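PDB 4EYQ: extracellular ligand-binding receptor from Rhodopseudomonas palustris, which probably captures aromatic acids in the periplasm for uptake, and is seen here with caffeic acid and 4-hydroxyphenylpyruvic acid in its binding cleft. Local coordinates for residues Ile25-Ala30 with Ser281-His286; Gly224-Asp229 with Met243-Val248. One frame throughout, in Å; residues are numbered along the deposited sequence.

Interaction 1. Residues Ile25-Ala30 with Ser281-His286. With DHC (caffeic acid), chain C; ENO (3-(4-hydroxy-phenyl)pyruvic acid), chain B.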
loop_
_atom_site.group_PDB
_atom_site.type_symbol
_atom_site.label_atom_id
_atom_site.label_comp_id
_atom_site.label_asym_id
_atom_site.label_seq_id
_atom_site.Cartn_x
_atom_site.Cartn_y
_atom_site.Cartn_z
ATOM N N ILE A 25 -0.099 7.913 9.168
ATOM C CA ILE A 25 0.680 9.082 9.558
ATOM C C ILE A 25 1.685 9.518 8.475
ATOM O O ILE A 25 1.684 10.710 8.099
ATOM C CB ILE A 25 1.267 8.952 10.984
ATOM C CG1 ILE A 25 0.108 9.085 11.996
ATOM C CG2 ILE A 25 2.351 10.008 11.271
ATOM C CD1 ILE A 25 0.466 8.719 13.433
ATOM N N PRO A 26 2.525 8.569 7.949
ATOM C CA PRO A 26 3.437 8.984 6.864
ATOM C C PRO A 26 2.695 9.361 5.590
ATOM O O PRO A 26 3.143 10.224 4.880
ATOM C CB PRO A 26 4.310 7.742 6.619
ATOM C CG PRO A 26 4.217 6.977 7.882
ATOM C CD PRO A 26 2.792 7.175 8.338
ATOM N N GLU A 27 1.560 8.727 5.307
ATOM C CA GLU A 27 0.739 9.172 4.192
ATOM C C GLU A 27 0.274 10.639 4.322
ATOM O O GLU A 27 0.363 11.395 3.356
ATOM C CB GLU A 27 -0.413 8.202 3.920
ATOM C CG GLU A 27 0.141 6.864 3.497
ATOM C CD GLU A 27 -0.851 5.720 3.531
ATOM O OE1 GLU A 27 -1.980 5.878 4.048
ATOM O OE2 GLU A 27 -0.454 4.639 3.046
ATOM N N ARG A 28 -0.170 11.047 5.514
ATOM C CA ARG A 28 -0.546 12.427 5.756
ATOM C C ARG A 28 0.713 13.315 5.738
ATOM O O ARG A 28 0.705 14.401 5.163
ATOM C CB ARG A 28 -1.278 12.544 7.114
ATOM C CG ARG A 28 -1.792 13.945 7.428
ATOM C CD ARG A 28 -1.912 14.172 8.910
ATOM N NE ARG A 28 -0.629 13.936 9.556
ATOM C CZ ARG A 28 -0.472 13.618 10.840
ATOM N NH1 ARG A 28 -1.528 13.504 11.651
ATOM N NH2 ARG A 28 0.750 13.415 11.310
ATOM N N ASN A 29 1.801 12.868 6.356
ATOM C CA ASN A 29 3.017 13.691 6.367
ATOM C C ASN A 29 3.527 13.974 4.952
ATOM O O ASN A 29 4.020 15.056 4.668
ATOM C CB ASN A 29 4.142 13.041 7.196
ATOM C CG ASN A 29 3.817 12.957 8.670
ATOM O OD1 ASN A 29 2.862 13.568 9.137
ATOM N ND2 ASN A 29 4.621 12.199 9.416
ATOM N N ALA A 30 3.406 13.001 4.060
ATOM C CA ALA A 30 3.966 13.133 2.699
ATOM C C ALA A 30 3.233 14.209 1.879
ATOM O O ALA A 30 3.805 14.749 0.914
ATOM C CB ALA A 30 3.940 11.788 1.966
ATOM N N SER A 281 9.283 5.500 3.867
ATOM C CA SER A 281 8.376 4.356 4.010
ATOM C C SER A 281 7.665 4.035 2.718
ATOM O O SER A 281 7.539 4.871 1.844
ATOM C CB SER A 281 7.308 4.562 5.120
ATOM O OG SER A 281 6.440 5.661 4.843
ATOM N N GLN A 282 7.224 2.790 2.624
ATOM C CA GLN A 282 6.320 2.331 1.606
ATOM C C GLN A 282 5.148 3.311 1.521
ATOM O O GLN A 282 4.662 3.639 0.440
ATOM C CB GLN A 282 5.797 0.956 2.055
ATOM C CG GLN A 282 4.729 0.312 1.187
ATOM C CD GLN A 282 5.299 -0.344 -0.051
ATOM O OE1 GLN A 282 6.527 -0.275 -0.335
ATOM N NE2 GLN A 282 4.419 -0.979 -0.822
ATOM N N PHE A 283 4.679 3.753 2.685
ATOM C CA PHE A 283 3.346 4.378 2.782
ATOM C C PHE A 283 3.388 5.828 2.331
ATOM O O PHE A 283 2.485 6.292 1.593
ATOM C CB PHE A 283 2.786 4.224 4.209
ATOM C CG PHE A 283 3.045 2.870 4.785
ATOM C CD1 PHE A 283 2.558 1.740 4.148
ATOM C CD2 PHE A 283 3.828 2.720 5.920
ATOM C CE1 PHE A 283 2.827 0.482 4.641
ATOM C CE2 PHE A 283 4.101 1.458 6.423
ATOM C CZ PHE A 283 3.596 0.340 5.783
ATOM N N ALA A 284 4.428 6.537 2.771
ATOM C CA ALA A 284 4.698 7.858 2.231
ATOM C C ALA A 284 4.781 7.823 0.682
ATOM O O ALA A 284 4.251 8.698 0.005
ATOM C CB ALA A 284 5.994 8.410 2.827
ATOM N N GLY A 285 5.444 6.804 0.125
ATOM C CA GLY A 285 5.464 6.598 -1.336
ATOM C C GLY A 285 4.087 6.631 -2.008
ATOM O O GLY A 285 3.913 7.282 -3.042
ATOM N N HIS A 286 3.097 5.959 -1.420
ATOM C CA HIS A 286 1.761 5.924 -2.020
ATOM C C HIS A 286 1.024 7.254 -2.083
ATOM O O HIS A 286 0.381 7.561 -3.106
ATOM C CB HIS A 286 0.861 4.884 -1.362
ATOM C CG HIS A 286 1.423 3.493 -1.382
ATOM N ND1 HIS A 286 2.032 2.966 -2.470
ATOM C CD2 HIS A 286 1.469 2.516 -0.395
ATOM C CE1 HIS A 286 2.431 1.711 -2.191
ATOM N NE2 HIS A 286 2.090 1.435 -0.928
HETATM C C1 DHC C . -3.757 -3.870 5.333
HETATM O O1 DHC C . -3.331 -3.908 6.516
HETATM C C2 DHC C . -2.835 -3.598 4.204
HETATM C C3 DHC C . -1.916 -2.660 4.316
HETATM C "C1'" DHC C . -0.975 -2.348 3.210
HETATM C "C2'" DHC C . -0.757 -1.011 2.938
HETATM C "C3'" DHC C . 0.118 -0.654 1.932
HETATM C "C4'" DHC C . 0.806 -1.713 1.148
HETATM C "C5'" DHC C . 0.555 -3.049 1.431
HETATM C "C6'" DHC C . -0.334 -3.352 2.465
HETATM O "O4'" DHC C . 1.668 -1.373 0.153
HETATM O "O3'" DHC C . 0.318 0.664 1.692
HETATM O O2 DHC C . -4.963 -4.065 5.074
HETATM O O4 ENO B . -3.640 -2.928 3.055
HETATM C C9 ENO B . -0.799 -0.673 3.052
HETATM C C8 ENO B . 0.004 -0.250 2.008
HETATM C C7 ENO B . 0.674 -1.184 1.227
HETATM C C6 ENO B . 0.549 -2.553 1.464
HETATM C C5 ENO B . -0.258 -2.962 2.525
HETATM C C4 ENO B . -0.939 -2.030 3.314
HETATM O O3 ENO B . 1.445 -0.729 0.209
HETATM C C3 ENO B . -1.799 -2.473 4.490
HETATM C C2 ENO B . -3.165 -3.012 4.173
HETATM C C1 ENO B . -3.921 -3.638 5.264
HETATM O O2 ENO B . -5.029 -4.151 5.014
HETATM O O1 ENO B . -3.442 -3.663 6.427
#
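E27 lies across the first turn of helix 282-301, its CG 3.1 Å from the backbone O of F283. Both helices belong to the two-lobed alpha/beta fold of a periplasmic binding protein; helix 21-30 follows the first strand of one lobe, while helix 282-301 begins beside the ligand. Their short segments run in roughly the same direction, at 43° to each other, with axes only 7.4 Å apart. Small residues permit this approach: A30 CB and A284 CB meet at 4.0 Å, and P26 sits against A284 with its ring carbons beside S281.

The E27 side chain starts with CG anti to its carbonyl carbon (chi1 -64°) and then runs extended, which carries OE2 to 3.5 Å from F283 CB. The carboxylate stands almost perpendicular to the phenyl ring, and its other oxygen, OE1, is hydrogen-bonded to S77. S287 takes up the backbone O of E27, a further tie between the two helices.

S281 is the N-cap of the second helix. Its OG accepts a nearly straight bond from A284 N (3.0 Å, 170°) and a weak one from F283 N, while P26 CB covers the same oxygen.

The far side of this helical turn faces the ligands, which overlap and are therefore alternative occupants. Q282 NE2 donates to DHC O4' at 2.9 Å, and H286 NE2 reaches the same phenolic oxygen at 3.0 Å. The backbone O of Q282 lies over the centre of the imidazole ring, whose edge meets the second hydroxyl: H286 CD2 is 3.0 Å from DHC O3'.

Interaction 2. Residues Gly224-Asp229 with Met243-Val248. With DHC (caffeic acid), chain C; ENO (3-(4-hydroxy-phenyl)pyruvic acid), chain B.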
loop_
_atom_site.group_PDB
_atom_site.type_symbol
_atom_site.label_atom_id
_atom_site.label_comp_id
_atom_site.label_asym_id
_atom_site.label_seq_id
_atom_site.Cartn_x
_atom_site.Cartn_y
_atom_site.Cartn_z
ATOM N N GLY A 224 3.040 -4.416 3.344
ATOM C CA GLY A 224 2.404 -3.720 4.471
ATOM C C GLY A 224 3.300 -3.430 5.688
ATOM O O GLY A 224 2.989 -2.530 6.478
ATOM N N ALA A 225 4.406 -4.168 5.821
ATOM C CA ALA A 225 5.346 -4.010 6.935
ATOM C C ALA A 225 6.521 -3.046 6.645
ATOM O O ALA A 225 7.355 -2.805 7.523
ATOM C CB ALA A 225 5.885 -5.377 7.321
ATOM N N ALA A 226 6.593 -2.475 5.444
ATOM C CA ALA A 226 7.808 -1.745 5.023
ATOM C C ALA A 226 7.925 -0.302 5.511
ATOM O O ALA A 226 7.738 0.639 4.745
ATOM C CB ALA A 226 7.992 -1.809 3.488
ATOM N N SER A 227 8.239 -0.123 6.788
ATOM C CA SER A 227 8.641 1.179 7.303
ATOM C C SER A 227 9.498 0.928 8.541
ATOM O O SER A 227 9.604 -0.214 9.003
ATOM C CB SER A 227 7.419 2.017 7.683
ATOM O OG SER A 227 6.868 1.585 8.909
HETATM N N MSE A 228 10.076 1.996 9.083
HETATM C CA MSE A 228 10.925 1.925 10.273
HETATM C C MSE A 228 10.185 1.400 11.502
HETATM O O MSE A 228 10.813 0.857 12.407
HETATM C CB MSE A 228 11.505 3.310 10.577
HETATM C CG MSE A 228 12.599 3.348 11.618
HETATM SE SE MSE A 228 13.490 5.094 11.543
HETATM C CE MSE A 228 11.907 6.230 11.706
ATOM N N ASP A 229 8.860 1.553 11.534
ATOM C CA ASP A 229 8.069 1.138 12.704
ATOM C C ASP A 229 8.142 -0.364 12.953
ATOM O O ASP A 229 8.224 -0.804 14.119
ATOM C CB ASP A 229 6.616 1.647 12.659
ATOM C CG ASP A 229 6.518 3.133 12.994
ATOM O OD1 ASP A 229 7.148 3.616 13.961
ATOM O OD2 ASP A 229 5.834 3.855 12.272
HETATM N N MSE A 243 11.470 -9.394 3.207
HETATM C CA MSE A 243 10.262 -8.534 3.060
HETATM C C MSE A 243 10.113 -7.941 1.673
HETATM O O MSE A 243 11.033 -7.264 1.214
HETATM C CB MSE A 243 10.306 -7.403 4.100
HETATM C CG MSE A 243 9.038 -6.553 4.146
HETATM SE SE MSE A 243 9.327 -4.956 5.267
HETATM C CE MSE A 243 9.546 -5.830 6.931
ATOM N N ALA A 244 8.961 -8.174 1.025
ATOM C CA ALA A 244 8.605 -7.482 -0.243
ATOM C C ALA A 244 8.407 -5.974 -0.001
ATOM O O ALA A 244 7.882 -5.565 1.055
ATOM C CB ALA A 244 7.334 -8.097 -0.893
ATOM N N SER A 245 8.826 -5.148 -0.939
ATOM C CA SER A 245 8.645 -3.715 -0.790
ATOM C C SER A 245 8.727 -3.011 -2.164
ATOM O O SER A 245 9.216 -3.590 -3.129
ATOM C CB SER A 245 9.662 -3.176 0.225
ATOM O OG SER A 245 10.379 -2.078 -0.244
ATOM N N GLY A 246 8.186 -1.791 -2.256
ATOM C CA GLY A 246 8.348 -0.957 -3.437
ATOM C C GLY A 246 9.745 -0.382 -3.488
ATOM O O GLY A 246 10.482 -0.386 -2.466
ATOM N N PRO A 247 10.120 0.141 -4.667
ATOM C CA PRO A 247 11.464 0.655 -4.926
ATOM C C PRO A 247 11.795 1.946 -4.176
ATOM O O PRO A 247 12.976 2.354 -4.114
ATOM C CB PRO A 247 11.477 0.881 -6.439
ATOM C CG PRO A 247 10.031 0.998 -6.828
ATOM C CD PRO A 247 9.263 0.121 -5.875
ATOM N N VAL A 248 10.775 2.579 -3.592
ATOM C CA VAL A 248 10.995 3.817 -2.818
ATOM C C VAL A 248 11.880 3.598 -1.583
ATOM O O VAL A 248 12.468 4.566 -1.044
ATOM C CB VAL A 248 9.659 4.485 -2.368
ATOM C CG1 VAL A 248 8.998 3.702 -1.222
ATOM C CG2 VAL A 248 9.927 5.924 -1.929
HETATM C C1 DHC C . -3.757 -3.870 5.333
HETATM O O1 DHC C . -3.331 -3.908 6.516
HETATM C C2 DHC C . -2.835 -3.598 4.204
HETATM C C3 DHC C . -1.916 -2.660 4.316
HETATM C "C1'" DHC C . -0.975 -2.348 3.210
HETATM C "C2'" DHC C . -0.757 -1.011 2.938
HETATM C "C3'" DHC C . 0.118 -0.654 1.932
HETATM C "C4'" DHC C . 0.806 -1.713 1.148
HETATM C "C5'" DHC C . 0.555 -3.049 1.431
HETATM C "C6'" DHC C . -0.334 -3.352 2.465
HETATM O "O4'" DHC C . 1.668 -1.373 0.153
HETATM O "O3'" DHC C . 0.318 0.664 1.692
HETATM O O2 DHC C . -4.963 -4.065 5.074
HETATM O O4 ENO B . -3.640 -2.928 3.055
HETATM C C9 ENO B . -0.799 -0.673 3.052
HETATM C C8 ENO B . 0.004 -0.250 2.008
HETATM C C7 ENO B . 0.674 -1.184 1.227
HETATM C C6 ENO B . 0.549 -2.553 1.464
HETATM C C5 ENO B . -0.258 -2.962 2.525
HETATM C C4 ENO B . -0.939 -2.030 3.314
HETATM O O3 ENO B . 1.445 -0.729 0.209
HETATM C C3 ENO B . -1.799 -2.473 4.490
HETATM C C2 ENO B . -3.165 -3.012 4.173
HETATM C C1 ENO B . -3.921 -3.638 5.264
HETATM O O2 ENO B . -5.029 -4.151 5.014
HETATM O O1 ENO B . -3.442 -3.663 6.427
#
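Apolar packing joins A225 and A226 to M243, a selenomethionine, and A226 also to S245. The contact lies within a beta-alpha-beta unit of the periplasmic binding protein fold, where strand 218-221 leads through residues 224-227 into helix 228-234 and the chain returns along strand 242-245 of the same sheet. M243 contributes the largest single share of the buried surface. With CG anti to the backbone N (chi1 -173°), its chain reaches out from the strand and places SE against the loop backbone, 3.6 Å from A226 CA. A bend at the last torsion (chi3 -66°) then turns the terminal methyl along the loop, where CE meets A225 CB at 3.7 Å. A226 directs its own methyl at the strand and fits between two residues, with CB 3.9 Å from both M243 SE and S245 CB. F230, from the helix of the unit, also packs on A225 and M243.

No hydrogen bond links the two segments; the polar groups are used to shape each one. In the loop, S227 N bonds to A225 O at 2.9 Å, closing an inverse gamma turn centred on A226. S227 is then the N-cap of helix 228-234, its OG accepting from D229 N, and D229 forms a salt bridge with R232 one turn on. At the end of the strand S245 OG donates to G246 O at 2.8 Å, clasping the backbone where the chain leaves the sheet for the 3-10 turn at P247 and V248.

Ligand contact falls to G224 at the opening of the loop. Lacking a side chain, it lets the backbone approach one face of the aromatic ring near its rim, with CA 3.4 Å from DHC C6'.

How the interactions relate
Interaction 2 is nested in the loop closed by interaction 1, and their centres are 11 Å apart. Q282 joins them directly: its backbone N probably bonds to A226 O (3.1 Å) and its OE1 to G246 N (3.0 Å), so Q282 is tied to both segments of interaction 2, through its backbone to 224-229 and through its side-chain amide, whose NE2 binds the ligand, to 243-248. F283 CZ packs against G224 O, and S281 O against V248 CG1 at 3.6 Å. Around the ligand ring the two contacts divide the work, 281-286 binding the phenolic end and G224 covering a face. R174 and S199, with T79, complete the polar grip on the bound acid.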